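Local coordinates for lipoprotein LPPX (Mycobacterium tuberculosis, PDB 2BYO), which is thought to move phthiocerol dimycocerosates from the cell membrane to the outer membrane, with a hydrophobic cavity large enough for one molecule, at residues V41-R46 / I193-S198; P168-I173 / R183-L188. All blocks are in the same frame, centred on the assembly; numbering follows the deposited sequence.

Interaction 1 of 2, residues V41-R46 / I193-S198; sequences VHVAVR and IQLTQS. With ZN (zinc ion), chain C; LNL (alpha-linolenic acid), chain K; HXA (docosa-4,7,10,13,16,19-hexaenoic acid), chain I.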
ATOM      1  N   VAL A  41       4.324   8.404  -7.919  1.00 25.98           N
ATOM      2  CA  VAL A  41       4.942   7.128  -7.611  1.00 25.99           C
ATOM      3  C   VAL A  41       4.240   6.033  -8.424  1.00 25.62           C
ATOM      4  O   VAL A  41       3.099   6.203  -8.826  1.00 24.92           O
ATOM      5  CB  VAL A  41       4.868   6.836  -6.071  1.00 24.81           C
ATOM      6  CG1 VAL A  41       3.429   6.634  -5.615  1.00 24.24           C
ATOM      7  CG2 VAL A  41       5.722   5.638  -5.683  1.00 24.52           C
ATOM      8  N   HIS A  42       4.944   4.942  -8.696  1.00 26.06           N
ATOM      9  CA  HIS A  42       4.336   3.748  -9.285  1.00 26.66           C
ATOM     10  C   HIS A  42       4.169   2.754  -8.148  1.00 27.15           C
ATOM     11  O   HIS A  42       5.081   2.605  -7.319  1.00 26.85           O
ATOM     12  CB  HIS A  42       5.227   3.186 -10.395  1.00 27.10           C
ATOM     13  CG  HIS A  42       4.674   1.968 -11.070  1.00 26.84           C
ATOM     14  ND1 HIS A  42       3.934   2.030 -12.233  1.00 27.33           N
ATOM     15  CD2 HIS A  42       4.792   0.653 -10.771  1.00 24.68           C
ATOM     16  CE1 HIS A  42       3.608   0.807 -12.609  1.00 26.22           C
ATOM     17  NE2 HIS A  42       4.101  -0.044 -11.728  1.00 28.01           N
ATOM     18  N   VAL A  43       2.988   2.144  -8.062  1.00 27.38           N
ATOM     19  CA  VAL A  43       2.690   1.143  -7.040  1.00 28.38           C
ATOM     20  C   VAL A  43       2.298  -0.195  -7.676  1.00 28.43           C
ATOM     21  O   VAL A  43       1.459  -0.248  -8.603  1.00 28.14           O
ATOM     22  CB  VAL A  43       1.569   1.603  -6.082  1.00 30.58           C
ATOM     23  CG1 VAL A  43       1.144   0.470  -5.181  1.00 34.50           C
ATOM     24  CG2 VAL A  43       2.047   2.757  -5.213  1.00 31.38           C
ATOM     25  N   ALA A  44       2.935  -1.257  -7.177  1.00 27.02           N
ATOM     26  CA  ALA A  44       2.616  -2.619  -7.540  1.00 27.24           C
ATOM     27  C   ALA A  44       2.060  -3.327  -6.316  1.00 27.81           C
ATOM     28  O   ALA A  44       2.741  -3.468  -5.287  1.00 28.31           O
ATOM     29  CB  ALA A  44       3.845  -3.326  -8.047  1.00 28.38           C
ATOM     30  N   VAL A  45       0.810  -3.746  -6.417  1.00 28.16           N
ATOM     31  CA  VAL A  45       0.157  -4.515  -5.369  1.00 28.87           C
ATOM     32  C   VAL A  45       0.098  -5.983  -5.783  1.00 29.36           C
ATOM     33  O   VAL A  45      -0.332  -6.308  -6.884  1.00 29.85           O
ATOM     34  CB  VAL A  45      -1.265  -3.993  -5.089  1.00 29.83           C
ATOM     35  CG1 VAL A  45      -1.939  -4.830  -4.003  1.00 31.72           C
ATOM     36  CG2 VAL A  45      -1.229  -2.510  -4.683  1.00 29.32           C
ATOM     37  N   ARG A  46       0.546  -6.862  -4.901  1.00 30.06           N
ATOM     38  CA  ARG A  46       0.432  -8.294  -5.104  1.00 31.66           C
ATOM     39  C   ARG A  46      -0.195  -8.882  -3.850  1.00 32.79           C
ATOM     40  O   ARG A  46      -0.076  -8.307  -2.760  1.00 32.07           O
ATOM     41  CB  ARG A  46       1.817  -8.929  -5.335  1.00 32.42           C
ATOM     42  CG  ARG A  46       2.574  -8.387  -6.563  1.00 31.66           C
ATOM     43  CD  ARG A  46       1.947  -8.828  -7.888  1.00 31.46           C
ATOM     44  NE  ARG A  46       2.688  -8.276  -9.031  1.00 32.73           N
ATOM     45  CZ  ARG A  46       2.488  -7.080  -9.595  1.00 32.39           C
ATOM     46  NH1 ARG A  46       1.540  -6.253  -9.166  1.00 31.35           N
ATOM     47  NH2 ARG A  46       3.246  -6.703 -10.615  1.00 33.44           N
ATOM     48  N   ILE A 193      -0.960  -9.059   1.713  1.00 35.73           N
ATOM     49  CA  ILE A 193      -0.945  -7.947   0.766  1.00 34.93           C
ATOM     50  C   ILE A 193       0.455  -7.364   0.782  1.00 32.63           C
ATOM     51  O   ILE A 193       1.037  -7.144   1.849  1.00 30.89           O
ATOM     52  CB  ILE A 193      -1.957  -6.844   1.129  1.00 35.61           C
ATOM     53  CG1 ILE A 193      -3.360  -7.424   1.276  1.00 39.61           C
ATOM     54  CG2 ILE A 193      -1.953  -5.738   0.061  1.00 35.32           C
ATOM     55  CD1 ILE A 193      -4.397  -6.448   1.835  1.00 41.03           C
ATOM     56  N   GLN A 194       0.993  -7.130  -0.409  1.00 30.82           N
ATOM     57  CA  GLN A 194       2.317  -6.572  -0.558  1.00 29.75           C
ATOM     58  C   GLN A 194       2.230  -5.370  -1.480  1.00 29.21           C
ATOM     59  O   GLN A 194       1.607  -5.436  -2.546  1.00 27.61           O
ATOM     60  CB  GLN A 194       3.230  -7.597  -1.192  1.00 29.79           C
ATOM     61  CG  GLN A 194       4.644  -7.087  -1.450  1.00 29.34           C
ATOM     62  CD  GLN A 194       5.408  -8.061  -2.299  1.00 30.35           C
ATOM     63  OE1 GLN A 194       5.316  -8.024  -3.530  1.00 31.40           O
ATOM     64  NE2 GLN A 194       6.116  -8.978  -1.653  1.00 28.36           N
ATOM     65  N   LEU A 195       2.858  -4.282  -1.068  1.00 28.78           N
ATOM     66  CA  LEU A 195       2.848  -3.059  -1.840  1.00 28.92           C
ATOM     67  C   LEU A 195       4.276  -2.625  -2.084  1.00 27.55           C
ATOM     68  O   LEU A 195       5.034  -2.396  -1.145  1.00 26.95           O
ATOM     69  CB  LEU A 195       2.069  -1.988  -1.086  1.00 31.13           C
ATOM     70  CG  LEU A 195       1.770  -0.762  -1.926  1.00 34.68           C
ATOM     71  CD1 LEU A 195       0.406  -0.210  -1.558  1.00 39.81           C
ATOM     72  CD2 LEU A 195       2.871   0.304  -1.787  1.00 36.41           C
ATOM     73  N   THR A 196       4.642  -2.527  -3.353  1.00 27.20           N
ATOM     74  CA  THR A 196       5.986  -2.165  -3.745  1.00 25.85           C
ATOM     75  C   THR A 196       5.949  -0.835  -4.512  1.00 25.94           C
ATOM     76  O   THR A 196       5.210  -0.691  -5.493  1.00 23.81           O
ATOM     77  CB  THR A 196       6.608  -3.300  -4.592  1.00 27.65           C
ATOM     78  OG1 THR A 196       6.587  -4.516  -3.827  1.00 28.51           O
ATOM     79  CG2 THR A 196       8.054  -2.983  -5.000  1.00 27.06           C
ATOM     80  N   GLN A 197       6.738   0.138  -4.039  1.00 25.07           N
ATOM     81  CA  GLN A 197       6.860   1.442  -4.702  1.00 24.70           C
ATOM     82  C   GLN A 197       8.077   1.497  -5.633  1.00 24.19           C
ATOM     83  O   GLN A 197       9.108   0.857  -5.383  1.00 23.40           O
ATOM     84  CB  GLN A 197       7.008   2.571  -3.670  1.00 24.75           C
ATOM     85  CG  GLN A 197       5.816   2.783  -2.744  1.00 27.09           C
ATOM     86  CD  GLN A 197       6.030   3.919  -1.757  1.00 27.15           C
ATOM     87  OE1 GLN A 197       6.946   4.737  -1.906  1.00 28.23           O
ATOM     88  NE2 GLN A 197       5.173   3.985  -0.748  1.00 29.66           N
ATOM     89  N   SER A 198       7.953   2.310  -6.679  1.00 24.36           N
ATOM     90  CA  SER A 198       9.057   2.622  -7.586  1.00 24.32           C
ATOM     91  C   SER A 198       8.729   3.907  -8.329  1.00 24.85           C
ATOM     92  O   SER A 198       7.649   4.477  -8.158  1.00 25.12           O
ATOM     93  CB  SER A 198       9.274   1.472  -8.575  1.00 23.82           C
ATOM     94  OG  SER A 198       8.087   1.213  -9.312  1.00 25.32           O
TER
HETATM   95 ZN    ZN C1209       4.409  -1.882 -12.328  1.00 39.16          ZN
HETATM   96  O1  LNL K1217      -7.162   4.242  -2.812  1.00 70.19           O
HETATM   97  C1  LNL K1217      -6.688   4.052  -3.958  1.00 68.63           C
HETATM   98  O2  LNL K1217      -6.873   2.980  -4.580  1.00 70.08           O
HETATM   99  C2  LNL K1217      -5.891   5.160  -4.623  1.00 67.94           C
HETATM  100  C3  LNL K1217      -4.389   4.965  -4.454  1.00 66.97           C
HETATM  101  C4  LNL K1217      -3.809   3.954  -5.451  1.00 66.63           C
HETATM  102  C5  LNL K1217      -3.342   2.622  -4.845  1.00 66.24           C
HETATM  103  C6  LNL K1217      -2.504   2.753  -3.560  1.00 66.63           C
HETATM  104  C7  LNL K1217      -2.579   1.475  -2.720  1.00 66.44           C
HETATM  105  C8  LNL K1217      -3.742   1.473  -1.721  1.00 65.85           C
HETATM  106  C9  LNL K1217      -3.400   0.712  -0.437  1.00 64.83           C
HETATM  107  C10 LNL K1217      -4.132  -0.621  -0.295  1.00 63.34           C
HETATM  108  C11 LNL K1217      -3.223  -1.752  -0.733  1.00 61.91           C
HETATM  109  C12 LNL K1217      -2.221  -2.235   0.016  1.00 59.92           C
HETATM  110  C13 LNL K1217      -1.879  -1.725   1.403  1.00 58.98           C
HETATM  111  C14 LNL K1217      -0.431  -2.048   1.772  1.00 57.69           C
HETATM  112  C15 LNL K1217      -0.257  -3.381   2.502  1.00 55.04           C
HETATM  113  C16 LNL K1217       0.839  -3.303   3.566  1.00 54.39           C
HETATM  114  C17 LNL K1217       0.379  -2.549   4.817  1.00 54.52           C
HETATM  115  C18 LNL K1217       1.398  -2.584   5.940  1.00 53.13           C
HETATM  116  C1  HXA I1215      -0.651  11.079   2.320  1.00 70.40           C
HETATM  117  O1  HXA I1215      -1.317  12.111   2.579  1.00 71.15           O
HETATM  118  O2  HXA I1215      -0.561  10.111   3.108  1.00 69.76           O
HETATM  119  C2  HXA I1215       0.085  11.020   0.996  1.00 69.84           C
HETATM  120  C3  HXA I1215      -0.060   9.650   0.329  1.00 69.49           C
HETATM  121  C4  HXA I1215      -0.037   9.763  -1.201  1.00 68.07           C
HETATM  122  C5  HXA I1215       1.208   9.143  -1.841  1.00 67.01           C
HETATM  123  C6  HXA I1215       0.902   7.847  -2.600  1.00 65.01           C
HETATM  124  C7  HXA I1215       1.576   6.634  -1.973  1.00 63.06           C
HETATM  125  C8  HXA I1215       0.760   5.368  -2.204  1.00 62.45           C
HETATM  126  C9  HXA I1215       1.457   4.150  -1.595  1.00 61.84           C
HETATM  127  C10 HXA I1215       0.770   3.627  -0.331  1.00 60.85           C
HETATM  128  C11 HXA I1215       1.374   4.180   0.963  1.00 61.03           C
HETATM  129  C12 HXA I1215       2.232   3.153   1.706  1.00 60.01           C
HETATM  130  C13 HXA I1215       1.413   2.268   2.654  1.00 59.76           C
HETATM  131  C14 HXA I1215       1.588   2.638   4.132  1.00 59.21           C
HETATM  132  C15 HXA I1215       2.181   1.486   4.945  1.00 58.71           C
HETATM  133  C16 HXA I1215       2.217   1.838   6.430  1.00 57.16           C
HETATM  134  C17 HXA I1215       3.211   0.980   7.204  1.00 55.96           C
HETATM  135  C18 HXA I1215       2.781   0.845   8.668  1.00 54.78           C
HETATM  136  C19 HXA I1215       3.945   0.519   9.602  1.00 52.96           C
HETATM  137  C20 HXA I1215       4.236  -0.978   9.636  1.00 51.30           C
HETATM  138  C21 HXA I1215       5.365  -1.307  10.611  1.00 50.26           C
HETATM  139  C22 HXA I1215       6.054  -2.627  10.314  1.00 48.30           C
HETATM  140  O   HOH W   1       4.468  -5.766  -4.723  1.00 30.36           O
HETATM  141  O   HOH W   2       6.545  -2.427 -11.807  1.00 26.77           O
HETATM  142  O   HOH W   3       4.065  -2.035 -14.725  1.00 20.43           O
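V43 and L195 meet on the cavity-facing side of the U-shaped beta-half-barrel, where V43 CG1 lies 3.5 Å from L195 CG. A chi1 of 171° sets V43 CG1 anti to its backbone N, over L195, and leaves CG2 for the docosahexaenoic acid. V45 packs less tightly beside I193 on the same face, the two side chains pointing the same way. L195 CD1 and I193 CG2 rest on the linolenic acid, the latter 3.5 Å from its C12. Farther along, V41 CG2 touches Q197 CB, while Q197 NE2 sits 3.8 Å from C9 of the docosahexaenoic acid; the other end of this amide, OE1, is held by W200 NE1.

These residues sit on antiparallel strands, 158° between their directions. Paired N-H and C=O groups of H42 with S198, A44 with T196 and R46 with Q194 form six backbone hydrogen bonds.

The other face, bearing H42, A44, R46, Q194, T196 and S198, is largely polar. R46 bends at chi2 and folds back; NH1 donates to V45 O from above the carbonyl plane, and NH2 forms a salt bridge with D61. S198 OG lies 3.6 Å from H42 CD2, oblique to the imidazole. H42 NE2 binds a zinc ion shared with D61, and ND1 another shared with D63. One water ties both strands together, donating to A44 O and Q194 OE1 and standing 2.6 Å from T196 OG1, which also hydrogen-bonds R183 NE.

Interaction 2 of 2, residues P168-I173 / R183-L188; sequences PATVWI and RASIDL. With LNL (alpha-linolenic acid), chain K.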
ATOM      1  N   PRO A 168       1.025  -9.548  11.803  1.00 37.25           N
ATOM      2  CA  PRO A 168       2.401  -9.209  11.472  1.00 35.89           C
ATOM      3  C   PRO A 168       2.478  -8.400  10.179  1.00 34.53           C
ATOM      4  O   PRO A 168       1.704  -8.628   9.248  1.00 34.12           O
ATOM      5  CB  PRO A 168       3.100 -10.563  11.297  1.00 35.46           C
ATOM      6  CG  PRO A 168       2.055 -11.596  11.295  1.00 38.42           C
ATOM      7  CD  PRO A 168       0.735 -10.983  11.630  1.00 39.39           C
ATOM      8  N   ALA A 169       3.397  -7.451  10.159  1.00 32.70           N
ATOM      9  CA  ALA A 169       3.649  -6.637   8.997  1.00 32.56           C
ATOM     10  C   ALA A 169       5.158  -6.462   8.843  1.00 31.36           C
ATOM     11  O   ALA A 169       5.930  -6.741   9.780  1.00 32.07           O
ATOM     12  CB  ALA A 169       2.961  -5.291   9.141  1.00 33.56           C
ATOM     13  N   THR A 170       5.564  -6.022   7.655  1.00 30.01           N
ATOM     14  CA  THR A 170       6.966  -5.782   7.346  1.00 28.40           C
ATOM     15  C   THR A 170       7.094  -4.550   6.460  1.00 27.75           C
ATOM     16  O   THR A 170       6.230  -4.305   5.616  1.00 26.28           O
ATOM     17  CB  THR A 170       7.590  -6.970   6.598  1.00 28.85           C
ATOM     18  OG1 THR A 170       7.307  -8.189   7.301  1.00 30.81           O
ATOM     19  CG2 THR A 170       9.140  -6.787   6.470  1.00 28.36           C
ATOM     20  N   VAL A 171       8.144  -3.762   6.677  1.00 26.46           N
ATOM     21  CA  VAL A 171       8.476  -2.660   5.775  1.00 26.39           C
ATOM     22  C   VAL A 171       9.936  -2.781   5.364  1.00 25.35           C
ATOM     23  O   VAL A 171      10.766  -3.265   6.143  1.00 24.38           O
ATOM     24  CB  VAL A 171       8.237  -1.255   6.405  1.00 26.44           C
ATOM     25  CG1 VAL A 171       6.756  -1.062   6.750  1.00 29.48           C
ATOM     26  CG2 VAL A 171       9.116  -1.018   7.630  1.00 28.63           C
ATOM     27  N   TRP A 172      10.228  -2.338   4.145  1.00 24.81           N
ATOM     28  CA  TRP A 172      11.580  -2.312   3.612  1.00 24.52           C
ATOM     29  C   TRP A 172      11.902  -0.886   3.206  1.00 25.23           C
ATOM     30  O   TRP A 172      11.248  -0.321   2.314  1.00 23.84           O
ATOM     31  CB  TRP A 172      11.676  -3.221   2.397  1.00 25.32           C
ATOM     32  CG  TRP A 172      11.643  -4.699   2.688  1.00 24.78           C
ATOM     33  CD1 TRP A 172      12.722  -5.520   2.831  1.00 26.47           C
ATOM     34  CD2 TRP A 172      10.482  -5.538   2.822  1.00 27.31           C
ATOM     35  NE1 TRP A 172      12.312  -6.809   3.062  1.00 27.02           N
ATOM     36  CE2 TRP A 172      10.944  -6.852   3.065  1.00 27.95           C
ATOM     37  CE3 TRP A 172       9.099  -5.307   2.778  1.00 25.86           C
ATOM     38  CZ2 TRP A 172      10.073  -7.934   3.246  1.00 29.11           C
ATOM     39  CZ3 TRP A 172       8.236  -6.381   2.960  1.00 27.18           C
ATOM     40  CH2 TRP A 172       8.728  -7.676   3.200  1.00 27.70           C
ATOM     41  N   ILE A 173      12.908  -0.310   3.860  1.00 25.82           N
ATOM     42  CA  ILE A 173      13.195   1.111   3.767  1.00 26.05           C
ATOM     43  C   ILE A 173      14.555   1.306   3.140  1.00 27.00           C
ATOM     44  O   ILE A 173      15.553   0.804   3.652  1.00 26.72           O
ATOM     45  CB  ILE A 173      13.163   1.792   5.163  1.00 26.44           C
ATOM     46  CG1 ILE A 173      11.767   1.649   5.784  1.00 26.04           C
ATOM     47  CG2 ILE A 173      13.540   3.275   5.062  1.00 27.19           C
ATOM     48  CD1 ILE A 173      11.742   1.900   7.265  1.00 27.99           C
ATOM     49  N   ARG A 183       9.007  -1.323  -0.051  1.00 24.13           N
ATOM     50  CA  ARG A 183       7.982  -2.328   0.091  1.00 25.35           C
ATOM     51  C   ARG A 183       7.366  -2.325   1.494  1.00 25.69           C
ATOM     52  O   ARG A 183       8.015  -1.973   2.497  1.00 24.21           O
ATOM     53  CB  ARG A 183       8.570  -3.704  -0.261  1.00 25.47           C
ATOM     54  CG  ARG A 183       7.603  -4.891  -0.228  1.00 26.35           C
ATOM     55  CD  ARG A 183       8.253  -6.137  -0.831  1.00 27.43           C
ATOM     56  NE  ARG A 183       8.380  -6.013  -2.284  1.00 28.27           N
ATOM     57  CZ  ARG A 183       9.048  -6.860  -3.060  1.00 30.95           C
ATOM     58  NH1 ARG A 183       9.691  -7.896  -2.537  1.00 30.75           N
ATOM     59  NH2 ARG A 183       9.084  -6.661  -4.374  1.00 32.94           N
ATOM     60  N   ALA A 184       6.094  -2.709   1.535  1.00 26.68           N
ATOM     61  CA  ALA A 184       5.366  -2.918   2.773  1.00 27.51           C
ATOM     62  C   ALA A 184       4.432  -4.092   2.572  1.00 28.30           C
ATOM     63  O   ALA A 184       3.809  -4.224   1.522  1.00 28.81           O
ATOM     64  CB  ALA A 184       4.588  -1.673   3.133  1.00 28.47           C
ATOM     65  N   SER A 185       4.336  -4.955   3.567  1.00 28.26           N
ATOM     66  CA  SER A 185       3.441  -6.082   3.463  1.00 30.07           C
ATOM     67  C   SER A 185       2.827  -6.450   4.814  1.00 30.45           C
ATOM     68  O   SER A 185       3.373  -6.136   5.872  1.00 29.99           O
ATOM     69  CB  SER A 185       4.150  -7.284   2.822  1.00 30.02           C
ATOM     70  OG  SER A 185       4.991  -7.943   3.736  1.00 33.18           O
ATOM     71  N   ILE A 186       1.669  -7.092   4.743  1.00 30.87           N
ATOM     72  CA  ILE A 186       0.936  -7.509   5.915  1.00 33.55           C
ATOM     73  C   ILE A 186       0.437  -8.927   5.671  1.00 35.27           C
ATOM     74  O   ILE A 186      -0.010  -9.268   4.571  1.00 35.88           O
ATOM     75  CB  ILE A 186      -0.212  -6.524   6.264  1.00 33.92           C
ATOM     76  CG1 ILE A 186      -0.879  -6.915   7.586  1.00 36.54           C
ATOM     77  CG2 ILE A 186      -1.240  -6.428   5.139  1.00 35.22           C
ATOM     78  CD1 ILE A 186      -1.815  -5.854   8.125  1.00 38.75           C
ATOM     79  N   ASP A 187       0.559  -9.748   6.703  1.00 37.37           N
ATOM     80  CA  ASP A 187       0.115 -11.129   6.667  1.00 39.22           C
ATOM     81  C   ASP A 187      -1.186 -11.132   7.423  1.00 41.84           C
ATOM     82  O   ASP A 187      -1.200 -11.009   8.644  1.00 41.75           O
ATOM     83  CB  ASP A 187       1.153 -12.031   7.328  1.00 40.67           C
ATOM     84  CG  ASP A 187       0.633 -13.426   7.626  1.00 43.40           C
ATOM     85  OD1 ASP A 187      -0.285 -13.937   6.929  1.00 50.03           O
ATOM     86  OD2 ASP A 187       1.176 -14.026   8.576  1.00 51.99           O
ATOM     87  N   LEU A 188      -2.274 -11.218   6.668  1.00 43.27           N
ATOM     88  CA  LEU A 188      -3.596 -11.297   7.218  1.00 48.18           C
ATOM     89  C   LEU A 188      -3.824 -12.793   7.480  1.00 50.13           C
ATOM     90  O   LEU A 188      -3.031 -13.631   7.057  1.00 50.06           O
ATOM     91  CB  LEU A 188      -4.612 -10.720   6.228  1.00 48.53           C
ATOM     92  CG  LEU A 188      -4.268  -9.326   5.667  1.00 47.71           C
ATOM     93  CD1 LEU A 188      -5.065  -9.025   4.396  1.00 48.65           C
ATOM     94  CD2 LEU A 188      -4.503  -8.245   6.714  1.00 48.33           C
TER
HETATM   95  O1  LNL K1217      -7.162   4.242  -2.812  1.00 70.19           O
HETATM   96  C1  LNL K1217      -6.688   4.052  -3.958  1.00 68.63           C
HETATM   97  O2  LNL K1217      -6.873   2.980  -4.580  1.00 70.08           O
HETATM   98  C2  LNL K1217      -5.891   5.160  -4.623  1.00 67.94           C
HETATM   99  C3  LNL K1217      -4.389   4.965  -4.454  1.00 66.97           C
HETATM  100  C4  LNL K1217      -3.809   3.954  -5.451  1.00 66.63           C
HETATM  101  C5  LNL K1217      -3.342   2.622  -4.845  1.00 66.24           C
HETATM  102  C6  LNL K1217      -2.504   2.753  -3.560  1.00 66.63           C
HETATM  103  C7  LNL K1217      -2.579   1.475  -2.720  1.00 66.44           C
HETATM  104  C8  LNL K1217      -3.742   1.473  -1.721  1.00 65.85           C
HETATM  105  C9  LNL K1217      -3.400   0.712  -0.437  1.00 64.83           C
HETATM  106  C10 LNL K1217      -4.132  -0.621  -0.295  1.00 63.34           C
HETATM  107  C11 LNL K1217      -3.223  -1.752  -0.733  1.00 61.91           C
HETATM  108  C12 LNL K1217      -2.221  -2.235   0.016  1.00 59.92           C
HETATM  109  C13 LNL K1217      -1.879  -1.725   1.403  1.00 58.98           C
HETATM  110  C14 LNL K1217      -0.431  -2.048   1.772  1.00 57.69           C
HETATM  111  C15 LNL K1217      -0.257  -3.381   2.502  1.00 55.04           C
HETATM  112  C16 LNL K1217       0.839  -3.303   3.566  1.00 54.39           C
HETATM  113  C17 LNL K1217       0.379  -2.549   4.817  1.00 54.52           C
HETATM  114  C18 LNL K1217       1.398  -2.584   5.940  1.00 53.13           C
HETATM  115  O   HOH W   4       4.476  -9.280   6.471  1.00 37.14           O
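P168-I173 and R183-D187 run antiparallel as the two arms of a beta hairpin, their strand axes 4.6 Å apart at closest approach. T170 and S185 form a hydrogen-bonded pair with N-H...O bonds in both directions. In the W172-R183 pair, W172 N bonds R183 O at 2.8 Å, but the return bond from R183 N to W172 O is weak at 3.4 Å. D187 N closes the other end with a nearly linear bond to P168 O. At the non-hydrogen-bonded pairs A169-I186 and V171-A184 the strands come close, and CA-H...O contacts supplement the N-H bonds, A169 CA lying 3.2 Å from S185 O.

W172 dominates the face it shares with T170, R183 and S185. Its indole has T170 CG2 over one face and the aliphatic part of R183 over the opposite one, both toward the rim. R183 CD makes a CH-pi contact 4.1 Å from the centroid of the six-membered ring, and CG comes within 3.4 Å of W172 CE3. R183 leaves its strand fully extended through chi1 (-177°) and chi2, which lays CB, CG and CD across the ring; a bend at chi3 then turns the guanidinium steeply to the indole, leaving NE to bond T196 OG1. S185 OG sits in the ring plane at the edge near CZ3 and CH2, and a water bridges it to T170 OG1. The indole NE1 bonds E137 OE1. At the hairpin's far end P168 CG lies 3.8 Å from D187 OD2.

On the other face, A169 and V171 meet I186 and A184 through looser apolar contacts. V171 touches the docosahexaenoic acid, while A184 and I186 approach the tail of the linolenic acid, as expected of the apolar inner wall of the lipid cavity in this LppX/LprAFG half-barrel.

In the fold
Interactions 1 and 2 belong to one antiparallel sheet, where strands 40-49, 191-198, 181-187 and 167-174 are successive neighbours; their centres are 11 Å apart. The seam between them is the contact of strands 191-198 and 181-187, consecutive in the chain, where L195 N probably bonds A184 O at 2.8 Å. On the polar side, R183 NE spans the seam to T196 OG1, also 2.8 Å, so the arginine lying on an indole in interaction 2 meets the water-bridged threonine of interaction 1. On the cavity side, a single linolenic acid touches both contacts, and the docosahexaenoic acid reaches V43 and Q197 in one and V171 in the other.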